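Local atomic coordinates of polymerase X (PDB entry 2W9M), a protein that probably catalyses DNA synthesis from deoxynucleoside triphosphates as a family X polymerase, and carries a phosphoesterase-like domain that binds three zinc ions. Residues E18-L23 with G80-L85; T178-A183 with L200-T205; R243-L248 with L282-E287. All coordinates share one frame; numbering follows the deposited sequence.

Contact 1 lies in the N-terminal helical region. Contacts 2 and 3 lie on the opposite side of the chain's centre, with their own centres about 13 Å apart. Contact 3 is the buried one; contacts 1 and 2 are partly buried. The chemistry differs with the place. Contact 1 joins two helices through side chains. Contact 2 lays a loop and the start of a short strand along strand 194-203 through three backbone hydrogen bonds. Contact 3 sets a helix against a loop through a glycine, one backbone bond and a glutamate. Helix 243-249 links the last two: R243 NH2 probably bonds S181 O, and D247 OD1 probably bonds T201 OG1. Contact 1 touches neither.

Contact 1 of 3, residues E18-L23 with G80-L85; sequences ERTADL and GTFAPL
R19 reaches L85 from the exposed flank of helix 10-26. Its CG is anti to the backbone N (chi1 -165°), and the chain bends at chi3. NH1 then comes 3.9 Å from L85 CD1, which sits at the edge of the guanidinium, in its plane. The next residue, T20, is buried and touches F82, P84 and L85. T20 OG1 lies 3.3 Å from F82 CE2, at the edge of the phenyl ring and in its plane. The same hydroxyl is hydrogen-bonded to A16 O within its own helix. T20 CG2 points to P84 CB, 3.9 Å away. P84 also covers one face of the F82 ring, with its CD 3.6 Å above the centre of the F82 ring plane. L23 closes the row: its CD1 packs 3.5 Å from L85 CD2, the two side chains crossing at about a right angle. An alanine in place of L85 is likely to open a gap beside L23 CD1 and to leave the guanidinium of R19 without its apolar neighbour. Y370, from a loop in the C-terminal part of the chain, touches both T20 and P84. The contact thus sets the start of helix 83-91 against helix 10-26. This is side-chain packing between helices of the N-terminal helix-hairpin-helix region, which in family X polymerases generally serves DNA binding and probably does so here.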
# COMPACT_ATOMS: atom_id res chain seq x y z
N GLU A 18 8.31 2.53 28.36
CA GLU A 18 9.62 2.36 27.73
C GLU A 18 9.51 2.04 26.24
O GLU A 18 10.45 2.29 25.48
CB GLU A 18 10.43 1.28 28.44
CG GLU A 18 11.20 1.78 29.65
CD GLU A 18 11.64 0.66 30.58
OE1 GLU A 18 10.87 -0.31 30.75
OE2 GLU A 18 12.75 0.75 31.15
N ARG A 19 8.38 1.48 25.82
CA ARG A 19 8.18 1.14 24.42
C ARG A 19 7.72 2.35 23.61
O ARG A 19 7.90 2.40 22.40
CB ARG A 19 7.19 -0.02 24.27
CG ARG A 19 7.20 -0.66 22.89
CD ARG A 19 6.29 -1.88 22.82
NE ARG A 19 6.65 -2.92 23.79
CZ ARG A 19 5.91 -3.26 24.84
NH1 ARG A 19 4.76 -2.65 25.07
NH2 ARG A 19 6.33 -4.21 25.66
N THR A 20 7.12 3.33 24.30
CA THR A 20 6.65 4.55 23.67
C THR A 20 7.79 5.52 23.36
O THR A 20 7.77 6.22 22.34
CB THR A 20 5.62 5.29 24.54
OG1 THR A 20 4.66 4.35 25.06
CG2 THR A 20 4.90 6.36 23.73
N ALA A 21 8.79 5.56 24.24
CA ALA A 21 9.95 6.40 24.02
C ALA A 21 10.78 5.84 22.87
O ALA A 21 11.32 6.59 22.06
CB ALA A 21 10.80 6.51 25.29
N ASP A 22 10.86 4.51 22.80
CA ASP A 22 11.58 3.84 21.72
C ASP A 22 10.93 4.13 20.37
O ASP A 22 11.62 4.34 19.37
CB ASP A 22 11.63 2.33 21.96
CG ASP A 22 12.69 1.94 22.99
OD1 ASP A 22 13.75 2.60 23.04
OD2 ASP A 22 12.47 0.96 23.73
N LEU A 23 9.60 4.14 20.34
CA LEU A 23 8.84 4.46 19.13
C LEU A 23 9.03 5.91 18.69
O LEU A 23 9.17 6.18 17.49
CB LEU A 23 7.35 4.16 19.34
CG LEU A 23 6.91 2.71 19.16
CD1 LEU A 23 5.47 2.51 19.61
CD2 LEU A 23 7.06 2.30 17.71
N GLY A 80 -6.94 -1.64 30.15
CA GLY A 80 -6.10 -2.77 29.81
C GLY A 80 -5.53 -2.54 28.43
O GLY A 80 -5.34 -3.47 27.64
N THR A 81 -5.28 -1.27 28.13
CA THR A 81 -4.81 -0.83 26.82
C THR A 81 -4.16 0.54 26.92
O THR A 81 -4.82 1.53 27.25
CB THR A 81 -5.98 -0.75 25.82
OG1 THR A 81 -6.39 -2.07 25.45
CG2 THR A 81 -5.57 0.02 24.58
N PHE A 82 -2.85 0.60 26.66
CA PHE A 82 -2.10 1.84 26.78
C PHE A 82 -2.39 2.78 25.62
O PHE A 82 -2.13 2.45 24.46
CB PHE A 82 -0.60 1.56 26.88
CG PHE A 82 0.21 2.73 27.37
CD1 PHE A 82 -0.20 3.45 28.48
CD2 PHE A 82 1.37 3.11 26.73
CE1 PHE A 82 0.54 4.52 28.94
CE2 PHE A 82 2.11 4.18 27.18
CZ PHE A 82 1.70 4.89 28.29
N ALA A 83 -2.94 3.95 25.94
CA ALA A 83 -3.39 4.90 24.92
C ALA A 83 -2.32 5.26 23.90
O ALA A 83 -2.51 5.04 22.70
CB ALA A 83 -3.97 6.15 25.57
N PRO A 84 -1.19 5.82 24.36
CA PRO A 84 -0.12 6.25 23.46
C PRO A 84 0.25 5.23 22.37
O PRO A 84 0.53 5.63 21.24
CB PRO A 84 1.06 6.48 24.41
CG PRO A 84 0.41 6.92 25.67
CD PRO A 84 -0.86 6.12 25.77
N LEU A 85 0.25 3.94 22.70
CA LEU A 85 0.58 2.91 21.71
C LEU A 85 -0.51 2.75 20.66
O LEU A 85 -0.22 2.45 19.50
CB LEU A 85 0.88 1.58 22.39
CG LEU A 85 2.17 1.56 23.21
CD1 LEU A 85 2.41 0.18 23.81
CD2 LEU A 85 3.34 1.99 22.35

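Contact 2 of 3, residues T178-A183 with L200-T205; sequences TDLSPA and LTVTGT
The flat groups that meet between A183 and T201 are their peptide units, bonded to each other in both directions. T201 N gives a hydrogen bond of 2.6 Å to A183 O. A183 N returns one of 3.0 Å to T201 O. This is an antiparallel hydrogen-bonded pair, and it adds strand 183-184 to the mixed sheet of what is probably the polymerase palm. The two sides of the pair differ. On one, A183 CB lies 3.7 Å from T201 CG2, and R243 of helix 243-249 covers both residues. On the other, V202 spreads its two methyls. CG1 faces L180, and V202 CG2 comes 4.0 Å from P182 CA. Helix 206-212 adds V209 to L180 and V202, while helix 163-176 lies behind L200 and P182. P182 CA also makes a CH...O contact of 3.4 Å with T201 O, so that oxygen is approached by both an N-H and a C-H. Beyond the pair the loop keeps hold of the strand. T203 N bonds to L180 O at 3.0 Å, nearly straight at 163°. L180 CB touches V202 CG1 at 3.7 Å. With its CG anti to its own carbonyl carbon (chi1 -47°), L180 also brings CD1 to 4.0 Å from V202 CG1.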
# COMPACT_ATOMS: atom_id res chain seq x y z
N THR A 178 13.72 -18.69 -17.15
CA THR A 178 13.64 -17.82 -18.32
C THR A 178 13.29 -18.52 -19.64
O THR A 178 12.46 -18.03 -20.41
CB THR A 178 14.94 -17.00 -18.51
OG1 THR A 178 15.29 -16.37 -17.28
CG2 THR A 178 14.74 -15.93 -19.57
N ASP A 179 13.92 -19.66 -19.91
CA ASP A 179 13.70 -20.35 -21.18
C ASP A 179 12.42 -21.19 -21.23
O ASP A 179 12.14 -21.84 -22.24
CB ASP A 179 14.91 -21.19 -21.59
CG ASP A 179 15.67 -20.59 -22.76
OD1 ASP A 179 16.15 -19.44 -22.64
OD2 ASP A 179 15.78 -21.26 -23.81
N LEU A 180 11.65 -21.16 -20.15
CA LEU A 180 10.36 -21.85 -20.10
C LEU A 180 9.23 -20.84 -20.28
O LEU A 180 8.06 -21.16 -20.08
CB LEU A 180 10.19 -22.61 -18.78
CG LEU A 180 11.38 -23.46 -18.35
CD1 LEU A 180 11.06 -24.26 -17.10
CD2 LEU A 180 11.82 -24.39 -19.48
N SER A 181 9.59 -19.62 -20.66
CA SER A 181 8.62 -18.56 -20.91
C SER A 181 7.68 -18.28 -19.74
O SER A 181 6.46 -18.38 -19.89
CB SER A 181 7.80 -18.87 -22.17
OG SER A 181 8.61 -18.80 -23.33
N PRO A 182 8.25 -17.90 -18.58
CA PRO A 182 7.48 -17.71 -17.34
C PRO A 182 6.43 -16.62 -17.49
O PRO A 182 6.61 -15.72 -18.32
CB PRO A 182 8.54 -17.26 -16.33
CG PRO A 182 9.87 -17.51 -16.99
CD PRO A 182 9.63 -17.42 -18.45
N ALA A 183 5.37 -16.69 -16.69
CA ALA A 183 4.34 -15.66 -16.67
C ALA A 183 3.55 -15.73 -15.37
O ALA A 183 3.13 -16.80 -14.96
CB ALA A 183 3.40 -15.83 -17.86
N LEU A 200 2.90 -18.94 -10.80
CA LEU A 200 3.62 -18.73 -12.05
C LEU A 200 3.10 -19.73 -13.08
O LEU A 200 2.64 -20.82 -12.73
CB LEU A 200 5.12 -18.95 -11.82
CG LEU A 200 6.12 -17.95 -12.38
CD1 LEU A 200 5.68 -16.53 -12.07
CD2 LEU A 200 7.51 -18.21 -11.81
N THR A 201 3.15 -19.36 -14.34
CA THR A 201 2.79 -20.28 -15.40
C THR A 201 4.01 -20.48 -16.32
O THR A 201 4.85 -19.59 -16.44
CB THR A 201 1.54 -19.81 -16.16
OG1 THR A 201 0.64 -20.91 -16.34
CG2 THR A 201 1.91 -19.20 -17.50
N VAL A 202 4.10 -21.64 -16.94
CA VAL A 202 5.34 -22.05 -17.60
C VAL A 202 5.06 -23.13 -18.66
O VAL A 202 4.18 -23.96 -18.47
CB VAL A 202 6.34 -22.59 -16.55
CG1 VAL A 202 7.11 -23.79 -17.08
CG2 VAL A 202 7.27 -21.48 -16.07
N THR A 203 5.80 -23.11 -19.77
CA THR A 203 5.72 -24.21 -20.73
C THR A 203 6.92 -25.14 -20.57
O THR A 203 8.05 -24.69 -20.43
CB THR A 203 5.65 -23.74 -22.20
OG1 THR A 203 6.98 -23.51 -22.69
CG2 THR A 203 4.83 -22.47 -22.34
N GLY A 204 6.66 -26.44 -20.61
CA GLY A 204 7.70 -27.42 -20.37
C GLY A 204 7.19 -28.50 -19.44
O GLY A 204 5.99 -28.58 -19.19
N THR A 205 8.09 -29.32 -18.93
CA THR A 205 7.70 -30.43 -18.06
C THR A 205 8.18 -30.20 -16.63
O THR A 205 9.12 -29.43 -16.40
CB THR A 205 8.26 -31.77 -18.59
OG1 THR A 205 9.68 -31.83 -18.38
CG2 THR A 205 7.97 -31.91 -20.09

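Contact 3 of 3, residues R243-L248 with L282-E287; sequences RGALDL and LPTPTE
G244 and T286 bring their CA atoms within 3.8 Å, so the loop lies directly on the first turn of helix 243-249. The absence of a side chain at G244 makes this possible. A CB there would fall 2.5 Å from T286 O and would also clash with T284 CG2. G244 N uses the closeness to donate a hydrogen bond to T284 O at 3.0 Å. The bond is bent, with 137° at the hydrogen.

The T284 side chain comes in beside this bond. Its CG2 is anti to the backbone N and reaches 3.1 Å from A245 N, a tight fit. The same methyl also packs on A245 CB. E287, the first residue of helix 287-293 in the probable thumb, carries much of the rest. Its chain is extended beyond CG and runs alongside the helix, across L248 and D247. E287 OE2 lies 3.4 Å from L248 CD2 and 3.7 Å from D247 CB. E287 OE2 is also near D247 O, but both are acceptors. The carboxylate is paired from outside: OE2 with R304 and OE1 with R189, both as salt bridges.

R243 bends at chi2 and chi3, and its end leads away from the loop. NH1 makes a long salt bridge of 3.6 Å to D247 OD2, which lies at the guanidinium edge, in its plane. R243 NH2 bonds to S181 O, and D247 OD1 to T201 OG1, which ties the helix to the 178-183 loop and to strand 194-203. The contact thus probably lies where thumb meets palm.

E287 OE2 and D247 OD2 are like charges 5.3 Å apart, E287 buried and D247 partly exposed. The arginines around them probably offset this and help keep both carboxylates ionised.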
# COMPACT_ATOMS: atom_id res chain seq x y z
N ARG A 243 -0.40 -24.37 -23.54
CA ARG A 243 -0.11 -23.21 -22.70
C ARG A 243 -1.30 -22.25 -22.61
O ARG A 243 -1.65 -21.80 -21.51
CB ARG A 243 1.14 -22.47 -23.18
CG ARG A 243 1.30 -21.08 -22.55
CD ARG A 243 1.47 -21.16 -21.03
NE ARG A 243 2.87 -21.23 -20.68
CZ ARG A 243 3.60 -20.18 -20.29
NH1 ARG A 243 3.05 -18.98 -20.19
NH2 ARG A 243 4.88 -20.35 -20.01
N GLY A 244 -1.91 -21.93 -23.74
CA GLY A 244 -3.04 -21.02 -23.76
C GLY A 244 -4.17 -21.42 -22.83
O GLY A 244 -4.77 -20.56 -22.19
N ALA A 245 -4.44 -22.72 -22.75
CA ALA A 245 -5.52 -23.24 -21.91
C ALA A 245 -5.10 -23.24 -20.44
O ALA A 245 -5.90 -22.93 -19.56
CB ALA A 245 -5.91 -24.64 -22.34
N LEU A 246 -3.85 -23.61 -20.20
CA LEU A 246 -3.28 -23.56 -18.86
C LEU A 246 -3.38 -22.15 -18.29
O LEU A 246 -3.70 -21.95 -17.12
CB LEU A 246 -1.82 -24.01 -18.89
CG LEU A 246 -1.08 -24.06 -17.55
CD1 LEU A 246 -1.56 -25.25 -16.74
CD2 LEU A 246 0.42 -24.13 -17.77
N ASP A 247 -3.11 -21.15 -19.14
CA ASP A 247 -3.13 -19.76 -18.71
C ASP A 247 -4.53 -19.31 -18.32
O ASP A 247 -4.70 -18.55 -17.37
CB ASP A 247 -2.55 -18.86 -19.80
CG ASP A 247 -1.04 -19.03 -19.95
OD1 ASP A 247 -0.46 -19.83 -19.19
OD2 ASP A 247 -0.44 -18.36 -20.82
N LEU A 248 -5.54 -19.77 -19.05
CA LEU A 248 -6.92 -19.44 -18.72
C LEU A 248 -7.33 -20.09 -17.40
O LEU A 248 -7.88 -19.43 -16.53
CB LEU A 248 -7.87 -19.89 -19.84
CG LEU A 248 -7.96 -18.99 -21.07
CD1 LEU A 248 -9.02 -19.53 -22.02
CD2 LEU A 248 -8.29 -17.57 -20.67
N LEU A 282 -7.77 -29.43 -30.41
CA LEU A 282 -7.41 -28.16 -31.03
C LEU A 282 -6.16 -27.55 -30.38
O LEU A 282 -6.08 -27.45 -29.16
CB LEU A 282 -8.58 -27.18 -30.95
CG LEU A 282 -9.95 -27.77 -31.27
CD1 LEU A 282 -11.05 -26.75 -31.03
CD2 LEU A 282 -9.99 -28.28 -32.70
N PRO A 283 -5.18 -27.15 -31.21
CA PRO A 283 -3.97 -26.50 -30.71
C PRO A 283 -4.32 -25.21 -29.99
O PRO A 283 -5.07 -24.39 -30.51
CB PRO A 283 -3.18 -26.20 -31.99
CG PRO A 283 -3.71 -27.16 -33.00
CD PRO A 283 -5.16 -27.32 -32.67
N THR A 284 -3.77 -25.03 -28.79
CA THR A 284 -4.08 -23.88 -27.96
C THR A 284 -2.80 -23.23 -27.42
O THR A 284 -2.44 -23.42 -26.26
CB THR A 284 -5.01 -24.27 -26.80
OG1 THR A 284 -6.34 -24.48 -27.31
CG2 THR A 284 -5.06 -23.19 -25.76
N PRO A 285 -2.09 -22.48 -28.28
CA PRO A 285 -0.81 -21.87 -27.91
C PRO A 285 -0.99 -20.60 -27.07
O PRO A 285 -0.12 -20.29 -26.25
CB PRO A 285 -0.19 -21.49 -29.26
CG PRO A 285 -1.06 -22.15 -30.32
CD PRO A 285 -2.41 -22.27 -29.70
N THR A 286 -2.10 -19.90 -27.26
CA THR A 286 -2.34 -18.63 -26.59
C THR A 286 -3.77 -18.56 -26.06
O THR A 286 -4.67 -19.21 -26.61
CB THR A 286 -2.11 -17.44 -27.54
OG1 THR A 286 -0.74 -17.42 -27.95
CG2 THR A 286 -2.46 -16.12 -26.87
N GLU A 287 -3.98 -17.78 -25.01
CA GLU A 287 -5.32 -17.52 -24.50
C GLU A 287 -6.25 -17.12 -25.64
O GLU A 287 -7.34 -17.67 -25.79
CB GLU A 287 -5.30 -16.41 -23.45
CG GLU A 287 -4.71 -16.82 -22.11
CD GLU A 287 -5.05 -15.83 -21.01
OE1 GLU A 287 -5.11 -14.61 -21.29
OE2 GLU A 287 -5.26 -16.27 -19.86